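Local atomic coordinates of arabinan endo-1,5-alpha-l-arabinosidase A (PDB entry 1GYH), a protein that hydrolyses the alpha-1,5-arabinofuranosyl bonds of linear arabinan from the plant cell wall, releasing almost exclusively arabinotriose. Residues A[90-95]-A[140-145]; A[113-118]-A[154-159]; A[131-136]-A[228-233]; A[204-209]-A[263-268]; A[220-225]-A[274-279]. All coordinates share one frame; numbering follows the deposited sequence.

Contact 1: A[90-95]-A[140-145]; sequences SAIGVT and VWMSFG
Ile92 and Phe144 are the pair whose CA atoms come nearest, yet these still lie 9.1 Å apart, so strands 90-97 and 140-144 face each other as members of two sheets and not as neighbours in one. The segments run in roughly opposite directions and meet through side chains. Ile92 reaches over with both branches. Its CG2, set opposite the backbone N by a chi1 of -67°, touches CE of Met142 at 4.0 Å. The longer branch carries CD1 to the root of Phe144, 3.8 Å from its CB and 4.0 Å from its CG, meeting the aromatic ring obliquely. The same CD1 lies 4.1 Å from SD of Met142, so the end of the isoleucine packs against both residues of the other strand. Met142 is extended as far as its sulfur and then bends at chi3 (-69°), which lets its methyl slide past Ile92 in the opposite direction; Met142 also rests on Tyr79 of strand 75-82. Beyond Ile92, the Phe144 ring meets Trp125 with the planes steeply inclined, near the probable substrate residues Asn126 and Ser146. Face-to-face burial of apolar side chains from successive sheets is how the blades of a five-bladed beta-propeller pack, here joining the sheet that holds 90-97 to the one that holds 140-144.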
# COMPACT_ATOMS: atom_id res chain seq x y z
N SER A 90 -0.09 -4.72 -16.05
CA SER A 90 0.44 -3.98 -14.89
C SER A 90 1.85 -4.42 -14.57
O SER A 90 2.27 -5.54 -14.90
CB SER A 90 -0.38 -4.24 -13.62
OG SER A 90 -1.77 -4.05 -13.83
N ALA A 91 2.58 -3.53 -13.94
CA ALA A 91 3.92 -3.85 -13.46
C ALA A 91 4.28 -2.95 -12.28
O ALA A 91 3.87 -1.76 -12.21
CB ALA A 91 4.98 -3.68 -14.57
N ILE A 92 5.08 -3.53 -11.39
CA ILE A 92 5.69 -2.82 -10.27
C ILE A 92 7.13 -2.51 -10.59
O ILE A 92 7.93 -3.39 -10.94
CB ILE A 92 5.54 -3.64 -8.96
CG1 ILE A 92 4.09 -3.72 -8.54
CG2 ILE A 92 6.38 -3.00 -7.85
CD1 ILE A 92 3.77 -4.92 -7.59
N GLY A 93 7.46 -1.22 -10.50
CA GLY A 93 8.80 -0.73 -10.66
C GLY A 93 9.41 -0.26 -9.33
O GLY A 93 8.73 -0.17 -8.33
N VAL A 94 10.70 0.04 -9.36
CA VAL A 94 11.34 0.68 -8.22
C VAL A 94 12.36 1.73 -8.63
O VAL A 94 13.16 1.51 -9.54
CB VAL A 94 11.95 -0.38 -7.25
CG1 VAL A 94 13.06 -1.15 -7.87
CG2 VAL A 94 12.41 0.28 -5.93
N THR A 95 12.27 2.90 -7.99
CA THR A 95 13.24 3.96 -8.15
C THR A 95 13.88 4.33 -6.79
O THR A 95 13.23 4.28 -5.77
CB THR A 95 12.57 5.19 -8.88
OG1 THR A 95 13.52 6.25 -9.09
CG2 THR A 95 11.43 5.79 -8.08
N VAL A 140 14.36 -10.27 2.59
CA VAL A 140 13.39 -9.20 2.32
C VAL A 140 12.39 -9.70 1.28
O VAL A 140 12.78 -10.36 0.31
CB VAL A 140 14.09 -7.91 1.87
CG1 VAL A 140 13.08 -6.81 1.69
CG2 VAL A 140 15.11 -7.47 2.90
N TRP A 141 11.12 -9.41 1.53
CA TRP A 141 9.99 -9.92 0.74
C TRP A 141 9.12 -8.78 0.20
O TRP A 141 8.99 -7.73 0.82
CB TRP A 141 9.13 -10.87 1.60
CG TRP A 141 9.86 -12.06 2.26
CD1 TRP A 141 10.63 -12.04 3.41
CD2 TRP A 141 9.87 -13.42 1.81
NE1 TRP A 141 11.11 -13.29 3.68
CE2 TRP A 141 10.65 -14.16 2.72
CE3 TRP A 141 9.28 -14.09 0.72
CZ2 TRP A 141 10.87 -15.53 2.57
CZ3 TRP A 141 9.50 -15.43 0.57
CH2 TRP A 141 10.29 -16.15 1.50
N MET A 142 8.49 -9.01 -0.96
CA MET A 142 7.40 -8.14 -1.43
C MET A 142 6.08 -8.87 -1.39
O MET A 142 5.97 -10.01 -1.90
CB MET A 142 7.70 -7.66 -2.88
CG MET A 142 6.57 -6.80 -3.46
SD MET A 142 6.82 -6.23 -5.18
CE MET A 142 8.18 -5.08 -4.95
N SER A 143 5.08 -8.25 -0.78
CA SER A 143 3.70 -8.64 -0.96
C SER A 143 3.05 -7.67 -1.96
O SER A 143 3.44 -6.53 -2.06
CB SER A 143 2.91 -8.65 0.37
OG SER A 143 2.77 -7.35 0.95
N PHE A 144 2.06 -8.14 -2.68
CA PHE A 144 1.34 -7.29 -3.62
C PHE A 144 0.04 -7.95 -4.04
O PHE A 144 -0.21 -9.13 -3.73
CB PHE A 144 2.20 -7.01 -4.88
CG PHE A 144 2.27 -8.20 -5.84
CD1 PHE A 144 3.19 -9.23 -5.64
CD2 PHE A 144 1.39 -8.30 -6.93
CE1 PHE A 144 3.25 -10.31 -6.48
CE2 PHE A 144 1.44 -9.40 -7.79
CZ PHE A 144 2.35 -10.40 -7.58
N GLY A 145 -0.81 -7.20 -4.74
CA GLY A 145 -1.93 -7.82 -5.43
C GLY A 145 -3.25 -7.08 -5.34
O GLY A 145 -3.42 -6.16 -4.50

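Contact 2: A[113-118]-A[154-159]; sequences GIVIES and FKLNDD
Phe154 opens the approach to Val115, which with Ile116 forms a classic beta bulge: both residues face Ile92 of the neighbouring strand, and the chain turns a corner at this point. The bulge lies on the outermost strand of one propeller blade, and 154-159 continues from strand 151-155 of the next. At Phe154 the side chain points across the gap with CG placed between the backbone N and the carbonyl carbon (chi1 68°), which carries CZ to within 4.0 Å of Val115 CG1. The methyl arrives at the edge of the ring, near its plane. The ring itself stacks on Trp169 and also touches Met142 and Phe144, so it is embedded in its own blade while CZ meets the preceding one. Lys155 turns elsewhere, its NZ hydrogen-bonded to Gln139 OE1. The CA of Leu156 lies 9.0 Å from the CA of Val115. The leucine side chain starts off alongside the contact, but its end swings in and crosses Val115 at about a right angle. Asn157 then leaves the interface, OD1 accepting hydrogen bonds from the backbone N of Thr161 and of Arg162. Val115 CG1 thus meets two partners: it lies 4.1 Å from Leu156 CD2, and that methyl is itself 4.2 Å from Phe154 CZ, so the three carbons form a nearly equilateral triangle.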
# COMPACT_ATOMS: atom_id res chain seq x y z
N GLY A 113 13.73 0.06 -13.03
CA GLY A 113 12.88 -0.74 -13.91
C GLY A 113 11.90 -1.69 -13.22
O GLY A 113 11.52 -1.54 -12.04
N ILE A 114 11.48 -2.70 -13.98
CA ILE A 114 10.41 -3.57 -13.60
C ILE A 114 10.87 -4.68 -12.67
O ILE A 114 11.74 -5.48 -13.02
CB ILE A 114 9.75 -4.19 -14.87
CG1 ILE A 114 9.10 -3.06 -15.72
CG2 ILE A 114 8.77 -5.25 -14.46
CD1 ILE A 114 8.68 -3.56 -17.10
N VAL A 115 10.23 -4.73 -11.50
CA VAL A 115 10.44 -5.79 -10.51
C VAL A 115 9.62 -7.02 -10.90
O VAL A 115 10.13 -8.12 -10.98
CB VAL A 115 10.02 -5.33 -9.10
CG1 VAL A 115 10.26 -6.43 -8.07
CG2 VAL A 115 10.76 -4.02 -8.67
N ILE A 116 8.34 -6.81 -11.17
CA ILE A 116 7.45 -7.88 -11.57
C ILE A 116 6.32 -7.30 -12.43
O ILE A 116 5.87 -6.18 -12.18
CB ILE A 116 6.92 -8.60 -10.29
CG1 ILE A 116 6.28 -9.92 -10.64
CG2 ILE A 116 6.05 -7.66 -9.44
CD1 ILE A 116 4.86 -9.96 -10.30
N GLU A 117 5.92 -8.07 -13.44
CA GLU A 117 4.86 -7.68 -14.39
C GLU A 117 3.83 -8.82 -14.54
O GLU A 117 4.19 -9.97 -14.74
CB GLU A 117 5.49 -7.32 -15.74
CG GLU A 117 4.45 -7.03 -16.86
CD GLU A 117 5.05 -6.61 -18.19
OE1 GLU A 117 6.30 -6.36 -18.28
OE2 GLU A 117 4.26 -6.52 -19.18
N SER A 118 2.55 -8.49 -14.50
CA SER A 118 1.50 -9.42 -14.81
C SER A 118 1.10 -9.29 -16.30
O SER A 118 1.08 -8.18 -16.88
CB SER A 118 0.26 -9.18 -13.92
OG SER A 118 -0.19 -7.81 -13.88
N PHE A 154 6.66 -12.77 -2.44
CA PHE A 154 7.82 -13.42 -3.02
C PHE A 154 9.10 -12.85 -2.50
O PHE A 154 9.15 -11.71 -2.07
CB PHE A 154 7.83 -13.42 -4.59
CG PHE A 154 8.03 -12.06 -5.21
CD1 PHE A 154 6.93 -11.24 -5.46
CD2 PHE A 154 9.29 -11.61 -5.57
CE1 PHE A 154 7.08 -9.99 -5.98
CE2 PHE A 154 9.45 -10.32 -6.14
CZ PHE A 154 8.33 -9.52 -6.33
N LYS A 155 10.14 -13.67 -2.55
CA LYS A 155 11.45 -13.25 -2.05
C LYS A 155 12.23 -12.34 -3.03
O LYS A 155 12.34 -12.63 -4.25
CB LYS A 155 12.27 -14.47 -1.66
CG LYS A 155 13.53 -14.13 -0.83
CD LYS A 155 13.99 -15.39 -0.03
CE LYS A 155 14.99 -16.19 -0.71
NZ LYS A 155 15.34 -17.47 0.13
N LEU A 156 12.75 -11.22 -2.51
CA LEU A 156 13.51 -10.25 -3.34
C LEU A 156 14.98 -10.60 -3.37
O LEU A 156 15.49 -11.24 -2.44
CB LEU A 156 13.34 -8.82 -2.82
CG LEU A 156 11.96 -8.22 -3.12
CD1 LEU A 156 11.68 -7.02 -2.24
CD2 LEU A 156 11.84 -7.85 -4.62
N ASN A 157 15.66 -10.22 -4.47
CA ASN A 157 17.08 -10.45 -4.62
C ASN A 157 17.85 -9.51 -3.72
O ASN A 157 17.26 -8.70 -3.01
CB ASN A 157 17.56 -10.35 -6.11
CG ASN A 157 17.49 -8.93 -6.68
OD1 ASN A 157 16.97 -8.03 -6.05
ND2 ASN A 157 18.00 -8.75 -7.90
N ASP A 158 19.18 -9.65 -3.74
CA ASP A 158 20.08 -8.91 -2.86
C ASP A 158 20.02 -7.39 -3.03
O ASP A 158 20.19 -6.68 -2.02
CB ASP A 158 21.53 -9.38 -3.02
CG ASP A 158 21.81 -10.72 -2.31
OD1 ASP A 158 20.91 -11.33 -1.67
OD2 ASP A 158 22.94 -11.23 -2.34
N ASP A 159 19.75 -6.87 -4.25
CA ASP A 159 19.63 -5.40 -4.42
C ASP A 159 18.22 -4.87 -4.31
O ASP A 159 18.02 -3.67 -4.53
CB ASP A 159 20.18 -4.76 -5.74
CG ASP A 159 21.32 -5.54 -6.37
OD1 ASP A 159 22.39 -5.41 -5.76
OD2 ASP A 159 21.32 -6.26 -7.40

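Contact 3: A[131-136]-A[228-233]; sequences AIIADD and KQVTGP
Val230 packs against Ile133 and Asp135 where a loop of one propeller blade leans on the innermost strand of the blade before it. The loop follows strand 221-227, and Val230 stands at the second position of a type I beta turn that runs from Gln229 to Gly232. The turn is closed by Gly232 N donating to Gln229 O at 3.2 Å, and it presents the valine to strand 131-134. The nearest CA pair is Val230 and Asp135, at 6.6 Å. Followed outward, the valine begins at CB, which is still 4.5 Å from Asp135 CB. There it forks. CG1 lies between the backbone N and the carbonyl carbon (chi1 73°) and closes to 4.1 Å of Asp135 CB, so the aspartate offers its aliphatic base to the methyl. The carboxylate is occupied within its own blade: OD1 accepts from His137 N, while OD2 is bonded to Trp141 NE1 and Gln139 NE2, two partners that fix how the group is turned. The other branch, CG2, packs on Ile133 as the two side chains slide past each other in opposite directions. Tyr203 of strand 202-209 touches all three residues, and Trp141 lies against Val230, so aromatic rings from both blades border the small apolar patch. Its tightest point is at the valine tip, where CG2 stands 3.7 Å from Ile133 CG2 and 4.1 Å from Ile133 CG1.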
# COMPACT_ATOMS: atom_id res chain seq x y z
N ALA A 131 4.20 -3.95 -1.07
CA ALA A 131 4.55 -3.64 0.33
C ALA A 131 5.77 -4.47 0.73
O ALA A 131 5.78 -5.69 0.47
CB ALA A 131 3.37 -3.87 1.27
N ILE A 132 6.78 -3.84 1.35
CA ILE A 132 8.05 -4.52 1.59
C ILE A 132 8.17 -4.91 3.08
O ILE A 132 7.92 -4.08 3.93
CB ILE A 132 9.24 -3.62 1.21
CG1 ILE A 132 9.11 -3.03 -0.23
CG2 ILE A 132 10.55 -4.35 1.36
CD1 ILE A 132 8.96 -4.07 -1.35
N ILE A 133 8.59 -6.14 3.34
CA ILE A 133 8.71 -6.66 4.73
C ILE A 133 9.97 -7.51 4.88
O ILE A 133 10.26 -8.38 4.05
CB ILE A 133 7.46 -7.46 5.16
CG1 ILE A 133 7.57 -7.94 6.64
CG2 ILE A 133 7.22 -8.72 4.26
CD1 ILE A 133 7.52 -6.78 7.64
N ALA A 134 10.75 -7.27 5.94
CA ALA A 134 11.87 -8.12 6.25
C ALA A 134 11.53 -9.11 7.36
O ALA A 134 10.70 -8.80 8.22
CB ALA A 134 13.07 -7.31 6.66
N ASP A 135 12.20 -10.26 7.33
CA ASP A 135 12.02 -11.31 8.34
C ASP A 135 13.19 -11.36 9.32
O ASP A 135 14.05 -10.49 9.28
CB ASP A 135 11.68 -12.67 7.68
CG ASP A 135 12.82 -13.31 6.91
OD1 ASP A 135 14.03 -13.00 7.12
OD2 ASP A 135 12.56 -14.23 6.07
N ASP A 136 13.23 -12.37 10.19
CA ASP A 136 14.28 -12.48 11.20
C ASP A 136 15.55 -13.18 10.69
O ASP A 136 16.49 -13.39 11.47
CB ASP A 136 13.77 -13.32 12.38
CG ASP A 136 12.86 -12.56 13.31
OD1 ASP A 136 12.61 -11.34 13.18
OD2 ASP A 136 12.32 -13.14 14.24
N LYS A 228 2.64 -16.57 12.59
CA LYS A 228 3.97 -16.65 13.23
C LYS A 228 5.12 -16.41 12.24
O LYS A 228 6.10 -15.73 12.59
CB LYS A 228 4.17 -17.97 14.04
CG LYS A 228 3.40 -18.05 15.40
CD LYS A 228 3.99 -17.13 16.54
CE LYS A 228 3.21 -17.29 17.90
NZ LYS A 228 3.98 -17.98 19.02
N GLN A 229 5.02 -16.92 11.01
CA GLN A 229 6.07 -16.69 10.00
C GLN A 229 5.58 -15.75 8.90
O GLN A 229 4.38 -15.67 8.62
CB GLN A 229 6.51 -17.99 9.36
CG GLN A 229 6.93 -19.07 10.36
CD GLN A 229 8.07 -18.69 11.27
OE1 GLN A 229 8.23 -19.27 12.37
NE2 GLN A 229 8.89 -17.75 10.83
N VAL A 230 6.50 -15.04 8.27
CA VAL A 230 6.09 -14.04 7.28
C VAL A 230 5.37 -14.68 6.05
O VAL A 230 4.52 -14.03 5.44
CB VAL A 230 7.27 -13.18 6.81
CG1 VAL A 230 8.20 -13.96 5.91
CG2 VAL A 230 6.77 -11.91 6.17
N THR A 231 5.71 -15.94 5.76
CA THR A 231 5.19 -16.71 4.65
C THR A 231 3.82 -17.39 4.90
O THR A 231 3.37 -18.18 4.06
CB THR A 231 6.20 -17.79 4.21
OG1 THR A 231 6.64 -18.57 5.34
CG2 THR A 231 7.47 -17.20 3.68
N GLY A 232 3.20 -17.13 6.05
CA GLY A 232 1.88 -17.61 6.39
C GLY A 232 1.84 -18.93 7.16
O GLY A 232 2.87 -19.49 7.54
N PRO A 233 0.65 -19.44 7.42
CA PRO A 233 -0.64 -18.82 7.03
C PRO A 233 -1.12 -17.74 7.98
O PRO A 233 -0.96 -17.86 9.20
CB PRO A 233 -1.60 -19.99 7.11
CG PRO A 233 -1.03 -20.86 8.32
CD PRO A 233 0.46 -20.72 8.16

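Contact 4: A[204-209]-A[263-268]; sequences YLFASW and NSAYTW
Phe206 and Asn263 meet between two propeller blades, on strands whose local axes approach to 7.9 Å and run 157° apart, close to antiparallel. Asn263 takes a chi1 of 77°, its CG between the backbone N and the carbonyl carbon, so that the amide points its O and N at the base of the phenylalanine. Asn263 ND2 donates to the backbone O of Ser264 at 3.1 Å. The bond leaves within the amide plane and is nearly straight, but it arrives from above the carbonyl plane. With ND2 held in this way, Asn263 OD1 projects to 3.4 Å from Phe206 CB, while ND2 lies 3.7 Å from Phe206 CG. The ring and amide planes stand 76° apart, and the nitrogen approaches the ring obliquely. Phe206, whose CG is turned opposite the carbonyl carbon, extends further along the other strand, where CE2 touches Ala265 CB at 4.1 Å. At the Ser208 end a water spans the gap. It accepts from Ser208 OG at 2.7 Å and from Asn263 N at 3.2 Å; the same hydroxyl oxygen is also bonded to His262 N. The buried Ser208 hydroxyl and the backbone N of Asn263 thus share one water. His262, probably a calcium ligand, and Glu192, the probable proton donor, lie beside Ser208, so the polar end of this seam probably borders the active centre.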
# COMPACT_ATOMS: atom_id res chain seq x y z
N TYR A 204 1.42 -9.24 11.13
CA TYR A 204 0.02 -8.89 10.87
C TYR A 204 -0.16 -8.43 9.41
O TYR A 204 0.48 -7.47 8.99
CB TYR A 204 -0.50 -7.81 11.81
CG TYR A 204 -0.56 -8.29 13.26
CD1 TYR A 204 0.60 -8.36 14.04
CD2 TYR A 204 -1.75 -8.72 13.83
CE1 TYR A 204 0.55 -8.81 15.37
CE2 TYR A 204 -1.80 -9.21 15.17
CZ TYR A 204 -0.66 -9.24 15.92
OH TYR A 204 -0.71 -9.74 17.22
N LEU A 205 -1.05 -9.11 8.70
CA LEU A 205 -1.40 -8.78 7.30
C LEU A 205 -2.67 -8.00 7.30
O LEU A 205 -3.73 -8.51 7.71
CB LEU A 205 -1.56 -10.06 6.46
CG LEU A 205 -2.14 -9.87 5.03
CD1 LEU A 205 -1.30 -8.95 4.23
CD2 LEU A 205 -2.28 -11.21 4.37
N PHE A 206 -2.57 -6.74 6.88
CA PHE A 206 -3.71 -5.90 6.65
C PHE A 206 -4.09 -5.97 5.14
O PHE A 206 -3.22 -6.04 4.29
CB PHE A 206 -3.38 -4.43 6.98
CG PHE A 206 -2.96 -4.19 8.42
CD1 PHE A 206 -3.89 -3.90 9.39
CD2 PHE A 206 -1.63 -4.24 8.79
CE1 PHE A 206 -3.51 -3.71 10.72
CE2 PHE A 206 -1.25 -4.04 10.13
CZ PHE A 206 -2.18 -3.75 11.06
N ALA A 207 -5.38 -5.92 4.85
CA ALA A 207 -5.89 -5.93 3.48
C ALA A 207 -7.16 -5.13 3.38
O ALA A 207 -7.90 -4.97 4.36
CB ALA A 207 -6.14 -7.39 3.02
N SER A 208 -7.41 -4.61 2.17
CA SER A 208 -8.60 -3.83 1.88
C SER A 208 -9.62 -4.74 1.19
O SER A 208 -9.29 -5.42 0.24
CB SER A 208 -8.22 -2.61 1.04
OG SER A 208 -7.42 -1.66 1.75
N TRP A 209 -10.85 -4.75 1.69
CA TRP A 209 -11.96 -5.50 1.11
C TRP A 209 -12.98 -4.53 0.52
O TRP A 209 -13.15 -3.39 1.01
CB TRP A 209 -12.66 -6.38 2.16
CG TRP A 209 -12.05 -7.76 2.43
CD1 TRP A 209 -10.86 -8.27 1.96
CD2 TRP A 209 -12.60 -8.78 3.28
NE1 TRP A 209 -10.67 -9.55 2.44
CE2 TRP A 209 -11.73 -9.89 3.24
CE3 TRP A 209 -13.76 -8.88 4.05
CZ2 TRP A 209 -11.97 -11.07 3.94
CZ3 TRP A 209 -14.01 -10.06 4.77
CH2 TRP A 209 -13.12 -11.13 4.70
N ASN A 263 -4.19 0.81 3.32
CA ASN A 263 -3.41 1.32 4.44
C ASN A 263 -1.95 0.96 4.42
O ASN A 263 -1.50 0.07 3.71
CB ASN A 263 -4.00 0.82 5.78
CG ASN A 263 -3.65 -0.58 6.07
OD1 ASN A 263 -4.21 -1.48 5.44
ND2 ASN A 263 -2.68 -0.81 6.99
N SER A 264 -1.21 1.67 5.27
CA SER A 264 0.10 1.26 5.73
C SER A 264 0.03 1.33 7.29
O SER A 264 -1.01 1.69 7.87
CB SER A 264 1.20 2.15 5.14
OG SER A 264 0.90 3.57 5.22
N ALA A 265 1.14 0.99 7.94
CA ALA A 265 1.21 0.89 9.42
C ALA A 265 2.68 0.91 9.83
O ALA A 265 3.54 0.36 9.12
CB ALA A 265 0.53 -0.36 9.93
N TYR A 266 2.97 1.61 10.93
CA TYR A 266 4.33 1.88 11.33
C TYR A 266 4.47 1.95 12.84
O TYR A 266 3.49 2.25 13.56
CB TYR A 266 4.81 3.22 10.76
CG TYR A 266 4.68 3.29 9.24
CD1 TYR A 266 5.66 2.77 8.42
CD2 TYR A 266 3.55 3.85 8.65
CE1 TYR A 266 5.56 2.84 7.03
CE2 TYR A 266 3.42 3.93 7.25
CZ TYR A 266 4.43 3.42 6.45
OH TYR A 266 4.35 3.49 5.07
N THR A 267 5.68 1.62 13.27
CA THR A 267 6.13 1.82 14.63
C THR A 267 7.17 2.93 14.61
O THR A 267 8.23 2.79 14.02
CB THR A 267 6.69 0.49 15.18
OG1 THR A 267 5.65 -0.51 15.25
CG2 THR A 267 7.18 0.68 16.65
N TRP A 268 6.84 4.05 15.25
CA TRP A 268 7.72 5.22 15.40
C TRP A 268 7.90 5.54 16.90
O TRP A 268 6.92 5.80 17.60
CB TRP A 268 7.07 6.44 14.75
CG TRP A 268 6.85 6.31 13.21
CD1 TRP A 268 7.73 5.85 12.29
CD2 TRP A 268 5.68 6.71 12.48
NE1 TRP A 268 7.18 5.93 11.02
CE2 TRP A 268 5.93 6.45 11.12
CE3 TRP A 268 4.46 7.29 12.84
CZ2 TRP A 268 4.99 6.73 10.12
CZ3 TRP A 268 3.52 7.56 11.85
CH2 TRP A 268 3.80 7.27 10.51
O HOH W 1 -5.03 -2.20 2.79

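Contact 5: A[220-225]-A[274-279]; sequences YHLVVG and LVLHAY
Leu222 plugs the tight part of this contact, its CD1 lying 3.9 Å from Leu276 CD2 and 4.2 Å from Leu274 CD2. It meets Leu274 tip to tip and crosses Leu276 at a slant. The touching parts run 174° apart in direction, on strands of two propeller blades, and Leu222 and Leu274 both also rest on Asn263. A chi1 of 60°, the position between the backbone N and the carbonyl carbon, sets Leu276 CD2 against Leu222. The other end is looser and polar, though still buried: Tyr220 crosses His277 at about a right angle, with a single approach of Tyr220 CE2 to His277 NE2 at 4.0 Å, oblique to both rings. Here the bonds are made within 274-279 or outside the two segments. His277 ND1 is bonded to the backbone N of Asp9, His277 NE2 makes a weak bond to Tyr279 OH at 3.1 Å, and the ring stacks on His8. Tyr220 OH is bonded to Glu192 OE2. The leucines thus fasten the blades by apolar packing, while Tyr220, through the Glu192 carboxylate, and His277, through the Asp9 backbone, may position the probable proton donor and acceptor as second-shell residues.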
# COMPACT_ATOMS: atom_id res chain seq x y z
N TYR A 220 -15.43 0.02 0.67
CA TYR A 220 -14.01 -0.19 1.02
C TYR A 220 -13.83 -0.15 2.56
O TYR A 220 -14.34 0.74 3.23
CB TYR A 220 -13.15 0.90 0.41
CG TYR A 220 -11.76 0.58 -0.11
CD1 TYR A 220 -11.50 -0.54 -0.88
CD2 TYR A 220 -10.72 1.48 0.07
CE1 TYR A 220 -10.24 -0.80 -1.39
CE2 TYR A 220 -9.44 1.24 -0.45
CZ TYR A 220 -9.21 0.10 -1.20
OH TYR A 220 -7.97 -0.17 -1.77
N HIS A 221 -13.13 -1.14 3.07
CA HIS A 221 -12.80 -1.24 4.53
C HIS A 221 -11.59 -2.12 4.76
O HIS A 221 -11.07 -2.74 3.82
CB HIS A 221 -14.01 -1.75 5.32
CG HIS A 221 -14.43 -3.15 5.00
ND1 HIS A 221 -15.10 -3.49 3.84
CD2 HIS A 221 -14.30 -4.30 5.71
CE1 HIS A 221 -15.36 -4.79 3.85
NE2 HIS A 221 -14.91 -5.30 4.99
N LEU A 222 -11.12 -2.17 6.01
CA LEU A 222 -9.90 -2.90 6.36
C LEU A 222 -10.18 -4.11 7.24
O LEU A 222 -10.95 -4.03 8.20
CB LEU A 222 -8.93 -1.99 7.09
CG LEU A 222 -8.38 -0.78 6.33
CD1 LEU A 222 -7.47 0.05 7.22
CD2 LEU A 222 -7.58 -1.27 5.11
N VAL A 223 -9.53 -5.21 6.88
CA VAL A 223 -9.51 -6.45 7.62
C VAL A 223 -8.06 -6.85 7.92
O VAL A 223 -7.09 -6.31 7.34
CB VAL A 223 -10.20 -7.64 6.86
CG1 VAL A 223 -11.67 -7.33 6.64
CG2 VAL A 223 -9.51 -7.98 5.58
N VAL A 224 -7.93 -7.80 8.86
CA VAL A 224 -6.60 -8.21 9.36
C VAL A 224 -6.57 -9.72 9.69
O VAL A 224 -7.58 -10.31 10.07
CB VAL A 224 -6.19 -7.34 10.65
CG1 VAL A 224 -7.01 -7.73 11.86
CG2 VAL A 224 -4.72 -7.50 10.97
N GLY A 225 -5.38 -10.29 9.56
CA GLY A 225 -5.03 -11.64 10.02
C GLY A 225 -3.59 -11.67 10.53
O GLY A 225 -2.88 -10.69 10.40
N LEU A 274 -1.62 3.63 12.29
CA LEU A 274 -2.31 3.18 11.08
C LEU A 274 -2.48 4.43 10.15
O LEU A 274 -2.93 5.47 10.60
CB LEU A 274 -3.68 2.64 11.46
CG LEU A 274 -4.49 2.03 10.29
CD1 LEU A 274 -3.92 0.75 9.83
CD2 LEU A 274 -5.93 1.81 10.69
N VAL A 275 -2.12 4.29 8.87
CA VAL A 275 -2.09 5.41 7.88
C VAL A 275 -3.00 4.97 6.70
O VAL A 275 -2.82 3.89 6.17
CB VAL A 275 -0.66 5.71 7.40
CG1 VAL A 275 -0.58 6.92 6.42
CG2 VAL A 275 0.23 6.05 8.58
N LEU A 276 -3.99 5.77 6.35
CA LEU A 276 -4.97 5.38 5.33
C LEU A 276 -5.63 6.58 4.64
O LEU A 276 -5.43 7.74 5.06
CB LEU A 276 -6.06 4.48 5.95
CG LEU A 276 -6.93 5.00 7.11
CD1 LEU A 276 -7.95 6.01 6.61
CD2 LEU A 276 -7.69 3.86 7.73
N HIS A 277 -6.40 6.32 3.58
CA HIS A 277 -7.27 7.36 3.03
C HIS A 277 -8.72 7.04 3.31
O HIS A 277 -9.10 5.88 3.45
CB HIS A 277 -7.02 7.63 1.53
CG HIS A 277 -7.50 6.55 0.61
ND1 HIS A 277 -6.64 5.72 -0.07
CD2 HIS A 277 -8.75 6.19 0.23
CE1 HIS A 277 -7.33 4.89 -0.84
NE2 HIS A 277 -8.62 5.14 -0.66
N ALA A 278 -9.52 8.09 3.38
CA ALA A 278 -10.93 7.99 3.67
C ALA A 278 -11.72 9.04 2.90
O ALA A 278 -11.33 10.20 2.87
CB ALA A 278 -11.18 8.11 5.21
N TYR A 279 -12.86 8.63 2.32
CA TYR A 279 -13.63 9.53 1.44
C TYR A 279 -14.65 10.39 2.22
O TYR A 279 -15.60 9.86 2.81
CB TYR A 279 -14.35 8.68 0.34
CG TYR A 279 -13.42 7.77 -0.49
CD1 TYR A 279 -12.59 8.29 -1.52
CD2 TYR A 279 -13.37 6.41 -0.28
CE1 TYR A 279 -11.73 7.45 -2.26
CE2 TYR A 279 -12.51 5.57 -1.03
CZ TYR A 279 -11.70 6.08 -2.04
OH TYR A 279 -10.84 5.23 -2.81

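Overall arrangement
The five contacts join successive blades of one five-bladed propeller. Contacts 1 and 2, centres about 6 Å apart, link the sheet containing 90-97 and 110-118 to the sheet containing 131-134, 140-144 and 151-155; the backbone of Ile92 probably hydrogen-bonds to Val115 and Ile116 of the bulge. Contact 3, its centre about 15 Å from that of contact 1, ties 131-134 to the loop after 221-227. Contacts 4 and 5, centres about 8 Å apart, connect the sheet of 202-209 and 221-227 with that of 257-268 and 271-280. Segments alternate along the chain within each group. Contacts 1 and 5 lie on opposite sides of the chain's centre, with the probable substrate and catalytic residues nearest contacts 1, 4 and 5.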